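Local coordinates for 6-phosphogluconate dehydrogenase NAD-binding (Dyadobacter fermentans, PDB 4GBJ), which probably acts as an NAD(P)-dependent oxidoreductase of the 6-phosphogluconate and 3-hydroxyisobutyrate dehydrogenase family, at residues Pro122-Pro127 against Val172-Gly177; Val134-Leu139 against Gly159-Gly164. All blocks are in the same frame, centred on the assembly; numbering follows the deposited sequence. Where two conformers were deposited one is given.

Overall arrangement
Both contacts sit on one mixed beta-sheet, their centres about 9 Å apart. Along the chain, both segments of contact 2 fall between the two segments of contact 1: strand 117-124 comes first, then strands 136-139 and 159-162 with helix 143-153 between them, then the long helix 169-197. Contact 2 pairs the last two strands at one edge of the sheet. Contact 1 brings the start of the long helix back against the end of strand 117-124, the antiparallel neighbour of 136-139. Phe124 N and Asn136 O, 2.8 Å apart, probably bond across that seam. The nucleotide-binding domain thereby meets the helical C-terminal part near the predicted active-site lysine, and both contacts also touch the second subunit.

Contact 1: Pro122-Pro127 against Val172-Gly177; sequences PIFARP and VIKLAG
Lys174, predicted to be the active-site lysine, reaches from the first turns of helix 169-197 across the end of strand 117-124, where the Rossmann-type domain meets the helical C-terminal part of this dehydrogenase fold. Its polar end makes one hydrogen bond across the contact: NZ donates to Ile123 O at 3.0 Å, with a C=O...N angle of 144° and the donor tilted from the carbonyl plane. The same nitrogen stands over the face of the Phe124 ring, 5.0 Å from its centroid, a cation-pi contact. With an alanine here, Ile123 O would probably lose this donor, and the ring face would lose the lysine chain that lies on it.

Apolar packing does the rest. Lys174 CG lies anti to the backbone N (chi1 176°), and a bend at chi2 then sends the otherwise extended chain along the ring, with CD in CH-pi contact above its centre. Pro122 CB packs against Lys174 CB at 3.6 Å as the two side chains pass each other heading opposite ways. The ring's far end is wedged against the helix backbone, and Met208 of the second subunit packs on the same phenylalanine. At that end, Phe124 CZ comes within 3.4 Å of Lys174 CA and 4.0 Å of Ile173 CG2, with the carbonyl carbon of Ile173 in the ring plane.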
# COMPACT_ATOMS: atom_id res chain seq x y z
N PRO B 122 -12.52 -1.28 -17.92
CA PRO B 122 -11.69 -0.22 -17.32
C PRO B 122 -10.20 -0.52 -17.42
O PRO B 122 -9.80 -1.67 -17.30
CB PRO B 122 -12.15 -0.18 -15.86
CG PRO B 122 -12.85 -1.49 -15.64
CD PRO B 122 -13.45 -1.86 -16.93
N ILE B 123 -9.40 0.52 -17.63
CA ILE B 123 -7.95 0.39 -17.82
C ILE B 123 -7.19 0.87 -16.59
O ILE B 123 -7.52 1.91 -15.99
CB ILE B 123 -7.48 1.12 -19.13
CG1 ILE B 123 -5.99 0.81 -19.45
CG2 ILE B 123 -7.74 2.63 -19.10
CD1 ILE B 123 -5.58 1.24 -20.87
N PHE B 124 -6.13 0.12 -16.25
CA PHE B 124 -5.24 0.39 -15.14
C PHE B 124 -3.96 0.80 -15.79
O PHE B 124 -3.09 -0.04 -16.06
CB PHE B 124 -5.07 -0.85 -14.25
CG PHE B 124 -6.36 -1.37 -13.64
CD1 PHE B 124 -6.58 -1.31 -12.28
CD2 PHE B 124 -7.38 -1.86 -14.46
CE1 PHE B 124 -7.74 -1.83 -11.72
CE2 PHE B 124 -8.59 -2.29 -13.91
CZ PHE B 124 -8.73 -2.34 -12.54
N ALA B 125 -3.88 2.07 -16.18
CA ALA B 125 -2.70 2.59 -16.88
C ALA B 125 -2.71 4.08 -16.98
O ALA B 125 -3.68 4.64 -17.47
CB ALA B 125 -2.65 2.02 -18.32
N ARG B 126 -1.63 4.72 -16.60
CA ARG B 126 -1.45 6.14 -16.86
C ARG B 126 -0.99 6.26 -18.34
O ARG B 126 -0.46 5.27 -18.87
CB ARG B 126 -0.43 6.74 -15.88
CG ARG B 126 -0.91 6.65 -14.42
CD ARG B 126 -0.12 7.55 -13.47
NE ARG B 126 1.22 7.03 -13.20
CZ ARG B 126 1.51 6.05 -12.34
NH1 ARG B 126 0.55 5.45 -11.65
NH2 ARG B 126 2.77 5.66 -12.17
N PRO B 127 -1.16 7.41 -19.02
CA PRO B 127 -0.77 7.51 -20.45
C PRO B 127 0.61 6.95 -20.83
O PRO B 127 0.74 6.35 -21.90
CB PRO B 127 -0.81 9.01 -20.71
CG PRO B 127 -1.90 9.48 -19.82
CD PRO B 127 -1.82 8.65 -18.56
N VAL B 172 -16.04 -2.68 -10.65
CA VAL B 172 -15.84 -2.81 -9.19
C VAL B 172 -14.35 -2.94 -8.92
O VAL B 172 -13.84 -2.32 -7.98
CB VAL B 172 -16.61 -4.02 -8.56
CG1 VAL B 172 -16.26 -4.21 -7.11
CG2 VAL B 172 -18.10 -3.89 -8.73
N ILE B 173 -13.64 -3.69 -9.77
CA ILE B 173 -12.20 -3.91 -9.55
C ILE B 173 -11.46 -2.58 -9.70
O ILE B 173 -10.56 -2.30 -8.95
CB ILE B 173 -11.58 -5.01 -10.45
CG1 ILE B 173 -12.34 -6.34 -10.39
CG2 ILE B 173 -10.08 -5.25 -10.14
CD1 ILE B 173 -12.47 -6.92 -8.98
N LYS B 174 -11.82 -1.78 -10.71
CA LYS B 174 -11.19 -0.49 -10.99
C LYS B 174 -11.36 0.47 -9.80
O LYS B 174 -10.37 1.07 -9.36
CB LYS B 174 -11.77 0.10 -12.26
CG LYS B 174 -11.26 1.48 -12.62
CD LYS B 174 -9.75 1.57 -12.73
CE LYS B 174 -9.36 2.93 -13.27
NZ LYS B 174 -7.91 3.12 -13.31
N LEU B 175 -12.59 0.58 -9.28
CA LEU B 175 -12.88 1.41 -8.11
C LEU B 175 -12.08 0.94 -6.92
O LEU B 175 -11.50 1.76 -6.23
CB LEU B 175 -14.39 1.40 -7.78
CG LEU B 175 -15.32 2.07 -8.83
CD1 LEU B 175 -16.76 1.97 -8.40
CD2 LEU B 175 -14.87 3.47 -9.14
N ALA B 176 -11.99 -0.38 -6.71
CA ALA B 176 -11.22 -0.95 -5.61
C ALA B 176 -9.73 -0.62 -5.74
O ALA B 176 -9.09 -0.29 -4.73
CB ALA B 176 -11.41 -2.46 -5.55
N GLY B 177 -9.20 -0.69 -6.97
CA GLY B 177 -7.82 -0.36 -7.26
C GLY B 177 -7.51 1.09 -6.93
O GLY B 177 -6.54 1.35 -6.21

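Contact 2: Val134-Leu139 against Gly159-Gly164; sequences VGNICL and GVFDFG
Ile137 holds strand 159-162 through both of its backbone groups: its N donates to Gly159 O, and its O accepts from Phe161 N, each bond 2.8 Å long. Two residues on, Leu139 repeats the pattern, with its N donating to Phe161 O and its O accepting from Phe163 N. At the opposite end the grip slackens. Gly159 N makes two weak bonds, one to Gly135 O and one to Asn136 OD1 at 3.1 Å with an N-H...O angle of only 121°. Asn136 has CG anti to its carbonyl carbon (chi1 -66°), which brings OD1 over to that N-H and also sets it at the edge of the Phe161 ring, in the ring plane, 3.6 Å from Phe161 CE2.

This is the parallel pairing of a beta-alpha-beta unit, strand 136-139, helix 143-153 and strand 159-162, at the edge of the sheet; the strand axes differ by 19°.

Ile137, Leu139 and Val160 make up the apolar packing on the side facing helix 143-153. Val160 CG1 sits 3.6 Å from Leu139 CD1 and also touches Ile137 CG2, while Leu139 packs on Ile149 of that helix. On the other face, Cys138 SG lies 3.6 Å from Phe163 CE2, an oblique sulfur-aromatic contact, and Met208 of the second subunit packs on both Cys138 and Phe161.

At the end of strand 159-162, Asp162 begins an Asx turn: OD2 accepts from Gly164 N at 2.9 Å and also forms a salt bridge with Lys146.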
# COMPACT_ATOMS: atom_id res chain seq x y z
N VAL B 134 2.63 -1.47 -20.61
CA VAL B 134 2.87 -2.11 -19.29
C VAL B 134 1.60 -2.05 -18.39
O VAL B 134 1.64 -2.49 -17.24
CB VAL B 134 4.09 -1.52 -18.54
CG1 VAL B 134 5.39 -1.84 -19.26
CG2 VAL B 134 3.97 -0.01 -18.30
N GLY B 135 0.53 -1.46 -18.90
CA GLY B 135 -0.74 -1.36 -18.20
C GLY B 135 -1.56 -2.64 -18.21
O GLY B 135 -1.15 -3.66 -18.75
N ASN B 136 -2.71 -2.59 -17.58
CA ASN B 136 -3.58 -3.76 -17.47
C ASN B 136 -5.02 -3.39 -17.71
O ASN B 136 -5.43 -2.27 -17.44
CB ASN B 136 -3.42 -4.38 -16.08
CG ASN B 136 -2.04 -4.94 -15.84
OD1 ASN B 136 -1.70 -6.00 -16.35
ND2 ASN B 136 -1.18 -4.22 -15.16
N ILE B 137 -5.81 -4.36 -18.13
CA ILE B 137 -7.25 -4.13 -18.30
C ILE B 137 -8.05 -5.26 -17.63
O ILE B 137 -7.61 -6.41 -17.59
CB ILE B 137 -7.57 -3.99 -19.82
CG1 ILE B 137 -8.84 -3.16 -20.06
CG2 ILE B 137 -7.63 -5.34 -20.54
CD1 ILE B 137 -9.05 -2.83 -21.54
N CYS B 138 -9.25 -4.92 -17.14
CA CYS B 138 -10.22 -5.88 -16.59
C CYS B 138 -11.38 -5.90 -17.52
O CYS B 138 -11.84 -4.84 -17.93
CB CYS B 138 -10.64 -5.51 -15.16
SG CYS B 138 -9.35 -5.78 -13.94
N LEU B 139 -11.90 -7.08 -17.82
CA LEU B 139 -13.04 -7.22 -18.72
C LEU B 139 -14.13 -7.93 -18.04
O LEU B 139 -13.86 -8.91 -17.36
CB LEU B 139 -12.69 -8.00 -19.99
CG LEU B 139 -11.50 -7.57 -20.80
CD1 LEU B 139 -11.27 -8.56 -21.90
CD2 LEU B 139 -11.68 -6.12 -21.34
N GLY B 159 -1.43 -7.11 -19.19
CA GLY B 159 -2.41 -8.03 -18.64
C GLY B 159 -3.86 -7.76 -18.98
O GLY B 159 -4.31 -6.61 -18.96
N VAL B 160 -4.59 -8.85 -19.20
CA VAL B 160 -6.01 -8.88 -19.46
C VAL B 160 -6.62 -9.79 -18.42
O VAL B 160 -6.31 -10.97 -18.40
CB VAL B 160 -6.35 -9.34 -20.90
CG1 VAL B 160 -7.86 -9.26 -21.15
CG2 VAL B 160 -5.61 -8.50 -21.93
N PHE B 161 -7.46 -9.25 -17.52
CA PHE B 161 -8.08 -10.04 -16.46
C PHE B 161 -9.57 -10.15 -16.75
O PHE B 161 -10.22 -9.16 -17.08
CB PHE B 161 -7.81 -9.42 -15.09
CG PHE B 161 -6.34 -9.37 -14.77
CD1 PHE B 161 -5.74 -10.37 -14.02
CD2 PHE B 161 -5.55 -8.34 -15.26
CE1 PHE B 161 -4.36 -10.36 -13.79
CE2 PHE B 161 -4.18 -8.29 -14.98
CZ PHE B 161 -3.59 -9.30 -14.25
N ASP B 162 -10.11 -11.34 -16.67
CA ASP B 162 -11.51 -11.60 -16.94
C ASP B 162 -12.30 -11.74 -15.65
O ASP B 162 -11.96 -12.58 -14.84
CB ASP B 162 -11.64 -12.85 -17.79
CG ASP B 162 -12.99 -13.01 -18.47
OD1 ASP B 162 -13.03 -13.40 -19.66
OD2 ASP B 162 -14.01 -12.81 -17.79
N PHE B 163 -13.33 -10.93 -15.46
CA PHE B 163 -14.16 -10.96 -14.24
C PHE B 163 -15.62 -11.48 -14.52
O PHE B 163 -16.52 -11.21 -13.72
CB PHE B 163 -14.13 -9.56 -13.57
CG PHE B 163 -12.86 -9.41 -12.77
CD1 PHE B 163 -12.78 -9.85 -11.46
CD2 PHE B 163 -11.69 -8.97 -13.37
CE1 PHE B 163 -11.57 -9.88 -10.78
CE2 PHE B 163 -10.50 -8.91 -12.65
CZ PHE B 163 -10.43 -9.42 -11.38
N GLY B 164 -15.80 -12.28 -15.57
CA GLY B 164 -17.07 -12.97 -15.82
C GLY B 164 -18.15 -12.19 -16.51
O GLY B 164 -17.87 -11.18 -17.17